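Local coordinates for clavulanic acid biosynthesis oligopeptide binding protein 2 (Streptomyces clavuligerus, PDB 2WOL) that probably binds oligopeptides as an extracellular solute-binding protein linked to clavulanic acid biosynthesis, at residues 356-361 with 509-514; 350-355 with 458-463; 429-434 with 478-483; 66-71 with 81-86. All coordinates share one frame; numbering follows the deposited sequence.

Interaction 1 of 4, residues 356-361 with 509-514; sequences LPAHQD and LWRAVE
Gln360 swings its CG into the position between its own backbone N and carbonyl carbon (chi1 65°) and then runs straight out (chi2 180°), which lays its amide against Arg511 and Glu514 of helix 503-520. Arg511 turns its CG away from the carbonyl carbon (chi1 -73°) and extends as far as NE, sliding past Gln360 in the opposite direction. At the helix the Gln360 amide nitrogen makes two bonds: NE2 donates to Glu514 OE1 at 2.8 Å, on the anti lone pair, the amide and carboxylate planes being nearly coplanar, and to the backbone O of Arg511 at 3.1 Å, again on a lone pair. The segment 356-361 opens with a type I beta turn from Leu356 to His359, and this irregular link between strand 346-347 and helix 375-384 lies against one side of helix 503-520. The guanidinium of Arg511 grips the end of the turn: NE donates to Ala358 O at 3.1 Å, in the guanidinium plane but from above the carbonyl plane, and NH2 to His359 O at 3.0 Å, with that oxygen tilted from the guanidinium plane and the donor again above the carbonyl plane. NH1 turns to Glu508 in a salt bridge. Ala358 CB packs on Trp510 CB at 3.6 Å. A water accepts from Gln360 N and donates to Glu514 OE1 at 2.8 Å, giving that oxygen a second donor.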
loop_
_atom_site.group_PDB
_atom_site.type_symbol
_atom_site.label_atom_id
_atom_site.label_comp_id
_atom_site.label_asym_id
_atom_site.label_seq_id
_atom_site.Cartn_x
_atom_site.Cartn_y
_atom_site.Cartn_z
ATOM N N LEU A 356 8.763 -0.181 10.089
ATOM C CA LEU A 356 7.921 -0.679 11.171
ATOM C C LEU A 356 8.730 -0.977 12.428
ATOM O O LEU A 356 9.825 -1.537 12.339
ATOM C CB LEU A 356 7.142 -1.917 10.722
ATOM C CG LEU A 356 6.289 -1.777 9.458
ATOM C CD1 LEU A 356 5.574 -3.083 9.182
ATOM C CD2 LEU A 356 5.287 -0.632 9.567
ATOM N N PRO A 357 8.194 -0.592 13.604
ATOM C CA PRO A 357 8.834 -0.818 14.905
ATOM C C PRO A 357 9.335 -2.243 15.133
ATOM O O PRO A 357 10.403 -2.425 15.714
ATOM C CB PRO A 357 7.722 -0.477 15.900
ATOM C CG PRO A 357 6.928 0.565 15.198
ATOM C CD PRO A 357 6.922 0.145 13.751
ATOM N N ALA A 358 8.582 -3.239 14.667
ATOM C CA ALA A 358 8.922 -4.639 14.915
ATOM C C ALA A 358 10.055 -5.185 14.047
ATOM O O ALA A 358 10.513 -6.309 14.267
ATOM C CB ALA A 358 7.691 -5.520 14.791
ATOM N N HIS A 359 10.509 -4.403 13.069
ATOM C CA HIS A 359 11.632 -4.814 12.229
ATOM C C HIS A 359 12.777 -5.381 13.070
ATOM O O HIS A 359 13.205 -4.777 14.060
ATOM C CB HIS A 359 12.126 -3.650 11.371
ATOM C CG HIS A 359 13.212 -4.026 10.415
ATOM N ND1 HIS A 359 14.537 -3.714 10.633
ATOM C CD2 HIS A 359 13.170 -4.695 9.238
ATOM C CE1 HIS A 359 15.264 -4.171 9.629
ATOM N NE2 HIS A 359 14.460 -4.772 8.769
ATOM N N GLN A 360 13.260 -6.557 12.677
ATOM C CA GLN A 360 14.255 -7.281 13.465
ATOM C C GLN A 360 15.217 -8.067 12.587
ATOM O O GLN A 360 14.919 -8.349 11.421
ATOM C CB GLN A 360 13.555 -8.252 14.422
ATOM C CG GLN A 360 12.798 -9.370 13.694
ATOM C CD GLN A 360 12.101 -10.344 14.623
ATOM O OE1 GLN A 360 12.572 -10.622 15.729
ATOM N NE2 GLN A 360 10.971 -10.883 14.169
ATOM N N ASP A 361 16.359 -8.436 13.168
ATOM C CA ASP A 361 17.269 -9.395 12.554
ATOM C C ASP A 361 16.662 -10.780 12.673
ATOM O O ASP A 361 16.443 -11.274 13.781
ATOM C CB ASP A 361 18.620 -9.395 13.264
ATOM C CG ASP A 361 19.407 -8.131 13.030
ATOM O OD1 ASP A 361 19.001 -7.301 12.185
ATOM O OD2 ASP A 361 20.447 -7.980 13.704
ATOM N N LEU A 509 5.572 -8.623 20.531
ATOM C CA LEU A 509 4.582 -9.603 20.103
ATOM C C LEU A 509 4.642 -9.804 18.591
ATOM O O LEU A 509 4.589 -10.933 18.113
ATOM C CB LEU A 509 3.177 -9.184 20.536
ATOM C CG LEU A 509 2.855 -9.310 22.029
ATOM C CD1 LEU A 509 1.631 -8.475 22.366
ATOM C CD2 LEU A 509 2.664 -10.767 22.453
ATOM N N TRP A 510 4.767 -8.706 17.846
ATOM C CA TRP A 510 4.867 -8.788 16.389
ATOM C C TRP A 510 6.124 -9.511 15.925
ATOM O O TRP A 510 6.093 -10.227 14.923
ATOM C CB TRP A 510 4.752 -7.410 15.742
ATOM C CG TRP A 510 3.331 -6.979 15.563
ATOM C CD1 TRP A 510 2.710 -5.921 16.162
ATOM C CD2 TRP A 510 2.344 -7.604 14.728
ATOM N NE1 TRP A 510 1.402 -5.844 15.750
ATOM C CE2 TRP A 510 1.149 -6.866 14.871
ATOM C CE3 TRP A 510 2.356 -8.713 13.865
ATOM C CZ2 TRP A 510 -0.026 -7.203 14.191
ATOM C CZ3 TRP A 510 1.187 -9.047 13.188
ATOM C CH2 TRP A 510 0.014 -8.296 13.356
ATOM N N ARG A 511 7.216 -9.333 16.663
ATOM C CA ARG A 511 8.452 -10.061 16.393
ATOM C C ARG A 511 8.275 -11.562 16.577
ATOM O O ARG A 511 8.817 -12.351 15.803
ATOM C CB ARG A 511 9.601 -9.536 17.256
ATOM C CG ARG A 511 10.093 -8.190 16.796
ATOM C CD ARG A 511 11.127 -7.597 17.715
ATOM N NE ARG A 511 11.694 -6.415 17.078
ATOM C CZ ARG A 511 12.451 -5.506 17.682
ATOM N NH1 ARG A 511 12.740 -5.615 18.973
ATOM N NH2 ARG A 511 12.909 -4.476 16.985
ATOM N N ALA A 512 7.503 -11.953 17.592
ATOM C CA ALA A 512 7.168 -13.358 17.802
ATOM C C ALA A 512 6.305 -13.903 16.658
ATOM O O ALA A 512 6.513 -15.031 16.208
ATOM C CB ALA A 512 6.470 -13.558 19.143
ATOM N N VAL A 513 5.346 -13.106 16.192
ATOM C CA VAL A 513 4.539 -13.492 15.028
ATOM C C VAL A 513 5.426 -13.756 13.813
ATOM O O VAL A 513 5.322 -14.806 13.183
ATOM C CB VAL A 513 3.472 -12.431 14.663
ATOM C CG1 VAL A 513 2.731 -12.820 13.383
ATOM C CG2 VAL A 513 2.483 -12.249 15.807
ATOM N N GLU A 514 6.301 -12.801 13.495
ATOM C CA GLU A 514 7.156 -12.919 12.318
ATOM C C GLU A 514 8.069 -14.137 12.414
ATOM O O GLU A 514 8.241 -14.872 11.432
ATOM C CB GLU A 514 7.991 -11.659 12.105
ATOM C CG GLU A 514 8.757 -11.692 10.788
ATOM C CD GLU A 514 9.652 -10.491 10.580
ATOM O OE1 GLU A 514 10.333 -10.070 11.540
ATOM O OE2 GLU A 514 9.676 -9.980 9.445
HETATM O O HOH W 1 11.915 -7.991 10.514
#

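Interaction 2 of 4, residues 350-355 with 458-463; sequences ALFPPT and PTEYGF
Phe463, Phe352 and Pro353 form a buried aromatic-proline cluster in which the first turn of helix 460-468 packs on the loop after strand 346-347, within a solute-binding protein of family 5. Two CH-pi contacts give the cluster its geometry. Pro353 CD sits over the centre of the Phe463 ring, 3.6 Å from the centroid and only 9° off the normal. Glu460 CG lies over a face of Phe352, less centrally, 4.1 Å from that centroid. The apolar and ring contacts fill in between: the two phenylalanines cross obliquely, with CD2 of Phe352 3.9 Å from CD2 of Phe463, Leu351 CB borders Phe463 CE2, and Trp453 meets Phe463 edge-to-face. Phe463 reaches the loop because its CG stands opposite the backbone N (chi1 -175°), which carries the ring toward Pro353, the two side chains coming from opposite directions. The Glu460 chain is bent at chi2 (88°), so that CG lies over the Phe352 face, with CB near its CE2, while the carboxylate turns off at a steep angle to the ring and OE2 is held by Ala358 N. Polar contacts lie around the cluster. Thr459 is the N-cap of the helix, its OG1 accepting from Gly462 N at 3.1 Å, and this hydroxyl is also hydrogen-bonded to Asp182. The carbonyl oxygen of Leu351 comes obliquely to the Phe463 ring, 3.2 Å from CZ.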
loop_
_atom_site.group_PDB
_atom_site.type_symbol
_atom_site.label_atom_id
_atom_site.label_comp_id
_atom_site.label_asym_id
_atom_site.label_seq_id
_atom_site.Cartn_x
_atom_site.Cartn_y
_atom_site.Cartn_z
ATOM N N ALA A 350 13.866 -11.400 6.086
ATOM C CA ALA A 350 12.624 -11.365 6.855
ATOM C C ALA A 350 11.557 -10.522 6.144
ATOM O O ALA A 350 11.768 -10.059 5.022
ATOM C CB ALA A 350 12.883 -10.861 8.269
ATOM N N LEU A 351 10.422 -10.327 6.810
ATOM C CA LEU A 351 9.231 -9.788 6.154
ATOM C C LEU A 351 9.011 -8.286 6.350
ATOM O O LEU A 351 8.820 -7.560 5.375
ATOM C CB LEU A 351 7.986 -10.579 6.579
ATOM C CG LEU A 351 8.078 -12.107 6.437
ATOM C CD1 LEU A 351 6.924 -12.790 7.144
ATOM C CD2 LEU A 351 8.126 -12.537 4.976
ATOM N N PHE A 352 9.039 -7.825 7.601
ATOM C CA PHE A 352 8.757 -6.416 7.912
ATOM C C PHE A 352 9.722 -5.456 7.225
ATOM O O PHE A 352 10.936 -5.670 7.256
ATOM C CB PHE A 352 8.845 -6.150 9.419
ATOM C CG PHE A 352 7.735 -6.761 10.234
ATOM C CD1 PHE A 352 8.033 -7.484 11.386
ATOM C CD2 PHE A 352 6.397 -6.596 9.872
ATOM C CE1 PHE A 352 7.019 -8.046 12.162
ATOM C CE2 PHE A 352 5.379 -7.156 10.646
ATOM C CZ PHE A 352 5.697 -7.881 11.788
ATOM N N PRO A 353 9.188 -4.386 6.607
ATOM C CA PRO A 353 10.038 -3.272 6.179
ATOM C C PRO A 353 10.638 -2.555 7.394
ATOM O O PRO A 353 10.039 -2.579 8.473
ATOM C CB PRO A 353 9.061 -2.339 5.449
ATOM C CG PRO A 353 7.863 -3.166 5.154
ATOM C CD PRO A 353 7.775 -4.164 6.261
ATOM N N PRO A 354 11.818 -1.922 7.231
ATOM C CA PRO A 354 12.461 -1.196 8.335
ATOM C C PRO A 354 11.703 0.032 8.862
ATOM O O PRO A 354 12.121 0.617 9.868
ATOM C CB PRO A 354 13.817 -0.785 7.747
ATOM C CG PRO A 354 13.619 -0.797 6.281
ATOM C CD PRO A 354 12.638 -1.893 6.005
ATOM N N THR A 355 10.610 0.415 8.205
ATOM C CA THR A 355 9.765 1.518 8.679
ATOM C C THR A 355 8.954 1.123 9.905
ATOM O O THR A 355 8.503 1.983 10.666
ATOM C CB THR A 355 8.774 2.008 7.598
ATOM O OG1 THR A 355 8.166 0.881 6.951
ATOM C CG2 THR A 355 9.474 2.883 6.569
ATOM N N PRO A 458 0.549 1.785 7.189
ATOM C CA PRO A 458 1.918 1.481 7.627
ATOM C C PRO A 458 2.060 0.999 9.074
ATOM O O PRO A 458 2.694 1.665 9.899
ATOM C CB PRO A 458 2.652 2.809 7.413
ATOM C CG PRO A 458 1.600 3.839 7.621
ATOM C CD PRO A 458 0.305 3.240 7.142
ATOM N N THR A 459 1.473 -0.161 9.359
ATOM C CA THR A 459 1.617 -0.804 10.661
ATOM C C THR A 459 1.905 -2.279 10.455
ATOM O O THR A 459 1.722 -2.817 9.353
ATOM C CB THR A 459 0.337 -0.698 11.528
ATOM O OG1 THR A 459 -0.727 -1.423 10.902
ATOM C CG2 THR A 459 -0.076 0.754 11.743
ATOM N N GLU A 460 2.338 -2.938 11.526
ATOM C CA GLU A 460 2.586 -4.375 11.489
ATOM C C GLU A 460 1.326 -5.168 11.139
ATOM O O GLU A 460 1.395 -6.135 10.373
ATOM C CB GLU A 460 3.177 -4.864 12.810
ATOM C CG GLU A 460 4.618 -4.440 13.051
ATOM C CD GLU A 460 4.742 -3.086 13.728
ATOM O OE1 GLU A 460 3.768 -2.304 13.716
ATOM O OE2 GLU A 460 5.824 -2.800 14.276
ATOM N N TYR A 461 0.178 -4.756 11.682
ATOM C CA TYR A 461 -1.077 -5.408 11.325
ATOM C C TYR A 461 -1.365 -5.252 9.837
ATOM O O TYR A 461 -1.631 -6.233 9.147
ATOM C CB TYR A 461 -2.274 -4.895 12.140
ATOM C CG TYR A 461 -3.523 -5.672 11.791
ATOM C CD1 TYR A 461 -3.838 -6.848 12.467
ATOM C CD2 TYR A 461 -4.358 -5.263 10.747
ATOM C CE1 TYR A 461 -4.965 -7.593 12.131
ATOM C CE2 TYR A 461 -5.486 -5.998 10.403
ATOM C CZ TYR A 461 -5.784 -7.160 11.099
ATOM O OH TYR A 461 -6.897 -7.888 10.753
ATOM N N GLY A 462 -1.312 -4.012 9.353
ATOM C CA GLY A 462 -1.556 -3.731 7.944
ATOM C C GLY A 462 -0.634 -4.521 7.033
ATOM O O GLY A 462 -1.056 -5.019 5.991
ATOM N N PHE A 463 0.629 -4.642 7.434
ATOM C CA PHE A 463 1.601 -5.338 6.607
ATOM C C PHE A 463 1.477 -6.860 6.655
ATOM O O PHE A 463 1.467 -7.525 5.611
ATOM C CB PHE A 463 3.036 -4.921 6.955
ATOM C CG PHE A 463 4.058 -5.529 6.039
ATOM C CD1 PHE A 463 4.365 -4.915 4.830
ATOM C CD2 PHE A 463 4.669 -6.735 6.359
ATOM C CE1 PHE A 463 5.277 -5.488 3.954
ATOM C CE2 PHE A 463 5.591 -7.315 5.492
ATOM C CZ PHE A 463 5.896 -6.692 4.295
#

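Interaction 3 of 4, residues 429-434 with 478-483; sequences TYFSLG and GNWNLP
Phe431 and Trp480 meet through their rings, whose planes are within 21° of parallel but so far slid apart that they barely overlap, with centroids 5.3 Å apart. Both side chains turn CG away from their own carbonyl carbon, beside the backbone N (chi1 -46° for Phe431, -81° for Trp480), and the indole thereby presents the far end of its six-membered ring. CH2 touches CD2 of Phe431 at 3.5 Å, and CZ2 lies beside the same atom. On the phenylalanine, CD2 of the adjoining Tyr430 lies over one face, offset toward the rim. The backbones are joined more loosely: Gly478 N donates to Phe431 O at 3.2 Å in a weak, bent bond, and Gly478 CA makes a CH...O contact to the same oxygen. Asn479 folds the loop beyond back on itself, ND2 donating to Asn481 O at 2.9 Å from above the carbonyl plane. Trp453 of strand 448-453 also meets the indole. The pair thus holds the short, weakly bonded helical turn at 430-434, which follows strand 418-425, to the loop before helix 488-499, both aromatic side chains resting on Thr451 of strand 448-453 in the mixed sheet.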
loop_
_atom_site.group_PDB
_atom_site.type_symbol
_atom_site.label_atom_id
_atom_site.label_comp_id
_atom_site.label_asym_id
_atom_site.label_seq_id
_atom_site.Cartn_x
_atom_site.Cartn_y
_atom_site.Cartn_z
ATOM N N THR A 429 -5.782 -9.836 -13.767
ATOM C CA THR A 429 -6.576 -10.512 -12.741
ATOM C C THR A 429 -5.732 -11.383 -11.806
ATOM O O THR A 429 -6.267 -12.253 -11.121
ATOM C CB THR A 429 -7.666 -11.401 -13.372
ATOM O OG1 THR A 429 -7.051 -12.394 -14.202
ATOM C CG2 THR A 429 -8.643 -10.567 -14.201
ATOM N N TYR A 430 -4.423 -11.140 -11.774
ATOM C CA TYR A 430 -3.493 -11.973 -11.003
ATOM C C TYR A 430 -3.844 -12.053 -9.517
ATOM O O TYR A 430 -3.700 -13.106 -8.893
ATOM C CB TYR A 430 -2.060 -11.473 -11.183
ATOM C CG TYR A 430 -0.995 -12.412 -10.653
ATOM C CD1 TYR A 430 -0.737 -13.631 -11.283
ATOM C CD2 TYR A 430 -0.231 -12.071 -9.536
ATOM C CE1 TYR A 430 0.245 -14.490 -10.810
ATOM C CE2 TYR A 430 0.761 -12.926 -9.054
ATOM C CZ TYR A 430 0.989 -14.134 -9.695
ATOM O OH TYR A 430 1.963 -14.989 -9.232
ATOM N N PHE A 431 -4.316 -10.941 -8.962
ATOM C CA PHE A 431 -4.630 -10.868 -7.537
ATOM C C PHE A 431 -6.099 -11.194 -7.232
ATOM O O PHE A 431 -6.428 -11.635 -6.130
ATOM C CB PHE A 431 -4.218 -9.496 -6.981
ATOM C CG PHE A 431 -2.836 -9.063 -7.411
ATOM C CD1 PHE A 431 -2.669 -8.114 -8.416
ATOM C CD2 PHE A 431 -1.701 -9.623 -6.829
ATOM C CE1 PHE A 431 -1.391 -7.718 -8.824
ATOM C CE2 PHE A 431 -0.421 -9.236 -7.229
ATOM C CZ PHE A 431 -0.266 -8.283 -8.228
ATOM N N SER A 432 -6.970 -11.001 -8.219
ATOM C CA SER A 432 -8.400 -11.268 -8.065
ATOM C C SER A 432 -8.799 -12.701 -8.430
ATOM O O SER A 432 -9.629 -13.316 -7.750
ATOM C CB SER A 432 -9.217 -10.275 -8.897
ATOM O OG SER A 432 -8.781 -10.270 -10.247
ATOM N N LEU A 433 -8.221 -13.227 -9.507
ATOM C CA LEU A 433 -8.610 -14.543 -10.011
ATOM C C LEU A 433 -7.426 -15.485 -10.228
ATOM O O LEU A 433 -7.618 -16.663 -10.532
ATOM C CB LEU A 433 -9.420 -14.408 -11.312
ATOM C CG LEU A 433 -10.778 -13.694 -11.269
ATOM C CD1 LEU A 433 -11.223 -13.321 -12.675
ATOM C CD2 LEU A 433 -11.842 -14.538 -10.569
ATOM N N GLY A 434 -6.209 -14.968 -10.069
ATOM C CA GLY A 434 -4.997 -15.749 -10.316
ATOM C C GLY A 434 -4.410 -16.313 -9.038
ATOM O O GLY A 434 -5.013 -17.177 -8.401
ATOM N N GLY A 478 -9.008 -12.233 -4.315
ATOM C CA GLY A 478 -8.396 -11.104 -3.625
ATOM C C GLY A 478 -7.655 -11.545 -2.377
ATOM O O GLY A 478 -7.433 -10.748 -1.463
ATOM N N ASN A 479 -7.276 -12.822 -2.346
ATOM C CA ASN A 479 -6.588 -13.407 -1.199
ATOM C C ASN A 479 -5.119 -13.016 -1.168
ATOM O O ASN A 479 -4.441 -13.050 -2.198
ATOM C CB ASN A 479 -6.717 -14.935 -1.226
ATOM C CG ASN A 479 -6.059 -15.609 -0.033
ATOM O OD1 ASN A 479 -6.218 -15.176 1.109
ATOM N ND2 ASN A 479 -5.321 -16.687 -0.294
ATOM N N TRP A 480 -4.637 -12.659 0.018
ATOM C CA TRP A 480 -3.233 -12.324 0.214
ATOM C C TRP A 480 -2.506 -13.273 1.164
ATOM O O TRP A 480 -1.281 -13.206 1.308
ATOM C CB TRP A 480 -3.094 -10.871 0.661
ATOM C CG TRP A 480 -3.180 -9.955 -0.502
ATOM C CD1 TRP A 480 -4.258 -9.212 -0.892
ATOM C CD2 TRP A 480 -2.155 -9.719 -1.469
ATOM N NE1 TRP A 480 -3.955 -8.509 -2.035
ATOM C CE2 TRP A 480 -2.670 -8.799 -2.408
ATOM C CE3 TRP A 480 -0.841 -10.181 -1.620
ATOM C CZ2 TRP A 480 -1.916 -8.333 -3.493
ATOM C CZ3 TRP A 480 -0.096 -9.721 -2.696
ATOM C CH2 TRP A 480 -0.638 -8.806 -3.620
ATOM N N ASN A 481 -3.267 -14.143 1.815
ATOM C CA ASN A 481 -2.701 -15.219 2.609
ATOM C C ASN A 481 -2.569 -16.428 1.689
ATOM O O ASN A 481 -3.383 -17.359 1.721
ATOM C CB ASN A 481 -3.582 -15.512 3.830
ATOM C CG ASN A 481 -2.969 -16.541 4.771
ATOM O OD1 ASN A 481 -2.068 -17.291 4.395
ATOM N ND2 ASN A 481 -3.467 -16.581 6.008
ATOM N N LEU A 482 -1.531 -16.402 0.860
ATOM C CA LEU A 482 -1.389 -17.383 -0.215
ATOM C C LEU A 482 -1.161 -18.814 0.279
ATOM O O LEU A 482 -1.756 -19.749 -0.264
ATOM C CB LEU A 482 -0.320 -16.949 -1.230
ATOM C CG LEU A 482 -0.529 -15.590 -1.913
ATOM C CD1 LEU A 482 0.590 -15.298 -2.905
ATOM C CD2 LEU A 482 -1.899 -15.478 -2.586
ATOM N N PRO A 483 -0.314 -18.998 1.310
ATOM C CA PRO A 483 -0.194 -20.337 1.893
ATOM C C PRO A 483 -1.446 -20.793 2.642
ATOM O O PRO A 483 -1.528 -21.955 3.046
ATOM C CB PRO A 483 0.957 -20.181 2.895
ATOM C CG PRO A 483 1.688 -18.945 2.461
ATOM C CD PRO A 483 0.611 -18.048 1.955
#

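Interaction 4 of 4, residues 66-71 with 81-86; sequences TLMAYP and PAPDLA
Ala69 and Ala82 form the antiparallel hydrogen-bonded pair of a two-stranded ribbon, exchanging Ala69 N to Ala82 O at 2.8 Å and Ala82 N to Ala69 O at 2.7 Å. Met68 and Pro83 are the neighbouring non-hydrogen-bonded pair. Beyond the strands, Leu67 O accepts from both Asp84 N at 2.9 Å and Ala86 N at 3.1 Å, and Thr66 O from Leu85 N at 2.8 Å. The side chains close around this backbone. Met68, bent at chi2 and chi3, curls its CE back to 3.4 Å from Pro81 O. Tyr70 lies side by side with Pro81, its CE2 3.8 Å from CG, and its hydroxyl is hydrogen-bonded to His185. Asp84 points its CG opposite its backbone N (chi1 -179°), sending OD2 to Thr66 N at 3.1 Å, a nearly straight bond that meets the oxygen from above the carboxylate plane. In the next shell Arg242 forms a salt bridge with OD2 and Arg65 one with OD1, while Tyr101 of strand 98-102 packs on Leu67, Met68 and Ala86. Gripped by two arginines and a backbone N-H, the buried Asp84 carboxylate is probably held as an anion, its charge balanced within the protein.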
loop_
_atom_site.group_PDB
_atom_site.type_symbol
_atom_site.label_atom_id
_atom_site.label_comp_id
_atom_site.label_asym_id
_atom_site.label_seq_id
_atom_site.Cartn_x
_atom_site.Cartn_y
_atom_site.Cartn_z
ATOM N N THR A 66 -10.103 13.940 5.990
ATOM C CA THR A 66 -10.528 12.780 6.762
ATOM C C THR A 66 -10.404 13.139 8.242
ATOM O O THR A 66 -9.846 14.188 8.572
ATOM C CB THR A 66 -9.661 11.544 6.423
ATOM O OG1 THR A 66 -8.283 11.935 6.375
ATOM C CG2 THR A 66 -10.043 10.966 5.062
ATOM N N LEU A 67 -10.926 12.301 9.133
ATOM C CA LEU A 67 -10.814 12.580 10.571
ATOM C C LEU A 67 -9.353 12.713 10.974
ATOM O O LEU A 67 -8.970 13.666 11.672
ATOM C CB LEU A 67 -11.507 11.500 11.406
ATOM C CG LEU A 67 -13.038 11.508 11.409
ATOM C CD1 LEU A 67 -13.557 10.240 12.058
ATOM C CD2 LEU A 67 -13.590 12.738 12.122
ATOM N N MET A 68 -8.554 11.750 10.517
ATOM C CA MET A 68 -7.115 11.711 10.748
ATOM C C MET A 68 -6.429 11.693 9.393
ATOM O O MET A 68 -7.011 11.243 8.414
ATOM C CB MET A 68 -6.734 10.446 11.520
ATOM C CG MET A 68 -7.472 10.270 12.842
ATOM S SD MET A 68 -6.991 11.509 14.067
ATOM C CE MET A 68 -5.286 11.041 14.375
ATOM N N ALA A 69 -5.197 12.185 9.329
ATOM C CA ALA A 69 -4.431 12.151 8.081
ATOM C C ALA A 69 -2.957 11.980 8.376
ATOM O O ALA A 69 -2.482 12.392 9.433
ATOM C CB ALA A 69 -4.662 13.423 7.271
ATOM N N TYR A 70 -2.223 11.375 7.448
ATOM C CA TYR A 70 -0.774 11.319 7.607
ATOM C C TYR A 70 -0.214 12.736 7.510
ATOM O O TYR A 70 -0.565 13.484 6.598
ATOM C CB TYR A 70 -0.140 10.328 6.620
ATOM C CG TYR A 70 -0.679 8.942 6.879
ATOM C CD1 TYR A 70 -1.732 8.431 6.121
ATOM C CD2 TYR A 70 -0.189 8.171 7.935
ATOM C CE1 TYR A 70 -2.262 7.175 6.384
ATOM C CE2 TYR A 70 -0.716 6.910 8.213
ATOM C CZ TYR A 70 -1.758 6.424 7.431
ATOM O OH TYR A 70 -2.300 5.185 7.692
ATOM N N PRO A 71 0.615 13.126 8.488
ATOM C CA PRO A 71 1.079 14.507 8.521
ATOM C C PRO A 71 2.030 14.821 7.374
ATOM O O PRO A 71 2.569 13.906 6.731
ATOM C CB PRO A 71 1.786 14.612 9.877
ATOM C CG PRO A 71 2.185 13.236 10.215
ATOM C CD PRO A 71 1.149 12.325 9.605
ATOM N N PRO A 81 -0.806 8.745 12.076
ATOM C CA PRO A 81 -1.931 9.615 11.710
ATOM C C PRO A 81 -2.097 10.786 12.684
ATOM O O PRO A 81 -1.975 10.608 13.899
ATOM C CB PRO A 81 -3.139 8.673 11.762
ATOM C CG PRO A 81 -2.558 7.304 11.538
ATOM C CD PRO A 81 -1.215 7.334 12.208
ATOM N N ALA A 82 -2.338 11.968 12.124
ATOM C CA ALA A 82 -2.487 13.209 12.882
ATOM C C ALA A 82 -3.909 13.758 12.713
ATOM O O ALA A 82 -4.578 13.435 11.731
ATOM C CB ALA A 82 -1.458 14.232 12.400
ATOM N N PRO A 83 -4.387 14.575 13.673
ATOM C CA PRO A 83 -5.733 15.135 13.539
ATOM C C PRO A 83 -5.876 15.956 12.265
ATOM O O PRO A 83 -5.003 16.768 11.949
ATOM C CB PRO A 83 -5.860 16.052 14.763
ATOM C CG PRO A 83 -4.860 15.568 15.723
ATOM C CD PRO A 83 -3.729 15.015 14.917
ATOM N N ASP A 84 -6.964 15.723 11.539
ATOM C CA ASP A 84 -7.267 16.475 10.328
ATOM C C ASP A 84 -8.620 17.163 10.514
ATOM O O ASP A 84 -8.671 18.311 10.956
ATOM C CB ASP A 84 -7.228 15.549 9.101
ATOM C CG ASP A 84 -7.516 16.273 7.791
ATOM O OD1 ASP A 84 -7.614 17.520 7.773
ATOM O OD2 ASP A 84 -7.644 15.575 6.763
ATOM N N LEU A 85 -9.713 16.466 10.209
ATOM C CA LEU A 85 -11.044 17.006 10.500
ATOM C C LEU A 85 -11.343 16.936 11.990
ATOM O O LEU A 85 -12.082 17.769 12.514
ATOM C CB LEU A 85 -12.135 16.281 9.706
ATOM C CG LEU A 85 -12.174 16.504 8.195
ATOM C CD1 LEU A 85 -13.126 15.516 7.559
ATOM C CD2 LEU A 85 -12.579 17.929 7.845
ATOM N N ALA A 86 -10.777 15.937 12.665
ATOM C CA ALA A 86 -10.901 15.812 14.114
ATOM C C ALA A 86 -10.001 16.818 14.818
ATOM O O ALA A 86 -8.951 17.199 14.294
ATOM C CB ALA A 86 -10.570 14.399 14.564
#

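Interactions 1 and 2 form one continuous patch, with centres 8 Å apart and segments that alternate along the chain. Two carboxylates stitch them together: Glu514 OE2 takes the backbone N-H groups of Leu351, at 2.8 Å from its N, and of Phe352, and Glu460 OE2 lies 2.8 Å from Ala358 N. Interaction 2 also reaches interaction 4, where Pro458 CD lies 3.3 Å from the hydroxyl oxygen of Tyr70. Interaction 3 stands apart, its nearest atoms about 8 Å from interaction 2 and about 17 Å from interaction 4, on the opposite side of the chain's centre from the latter. Glycerol, probably from crystallisation, lies about 4 Å from the side chains of Trp480 and Tyr70, possibly marking pockets.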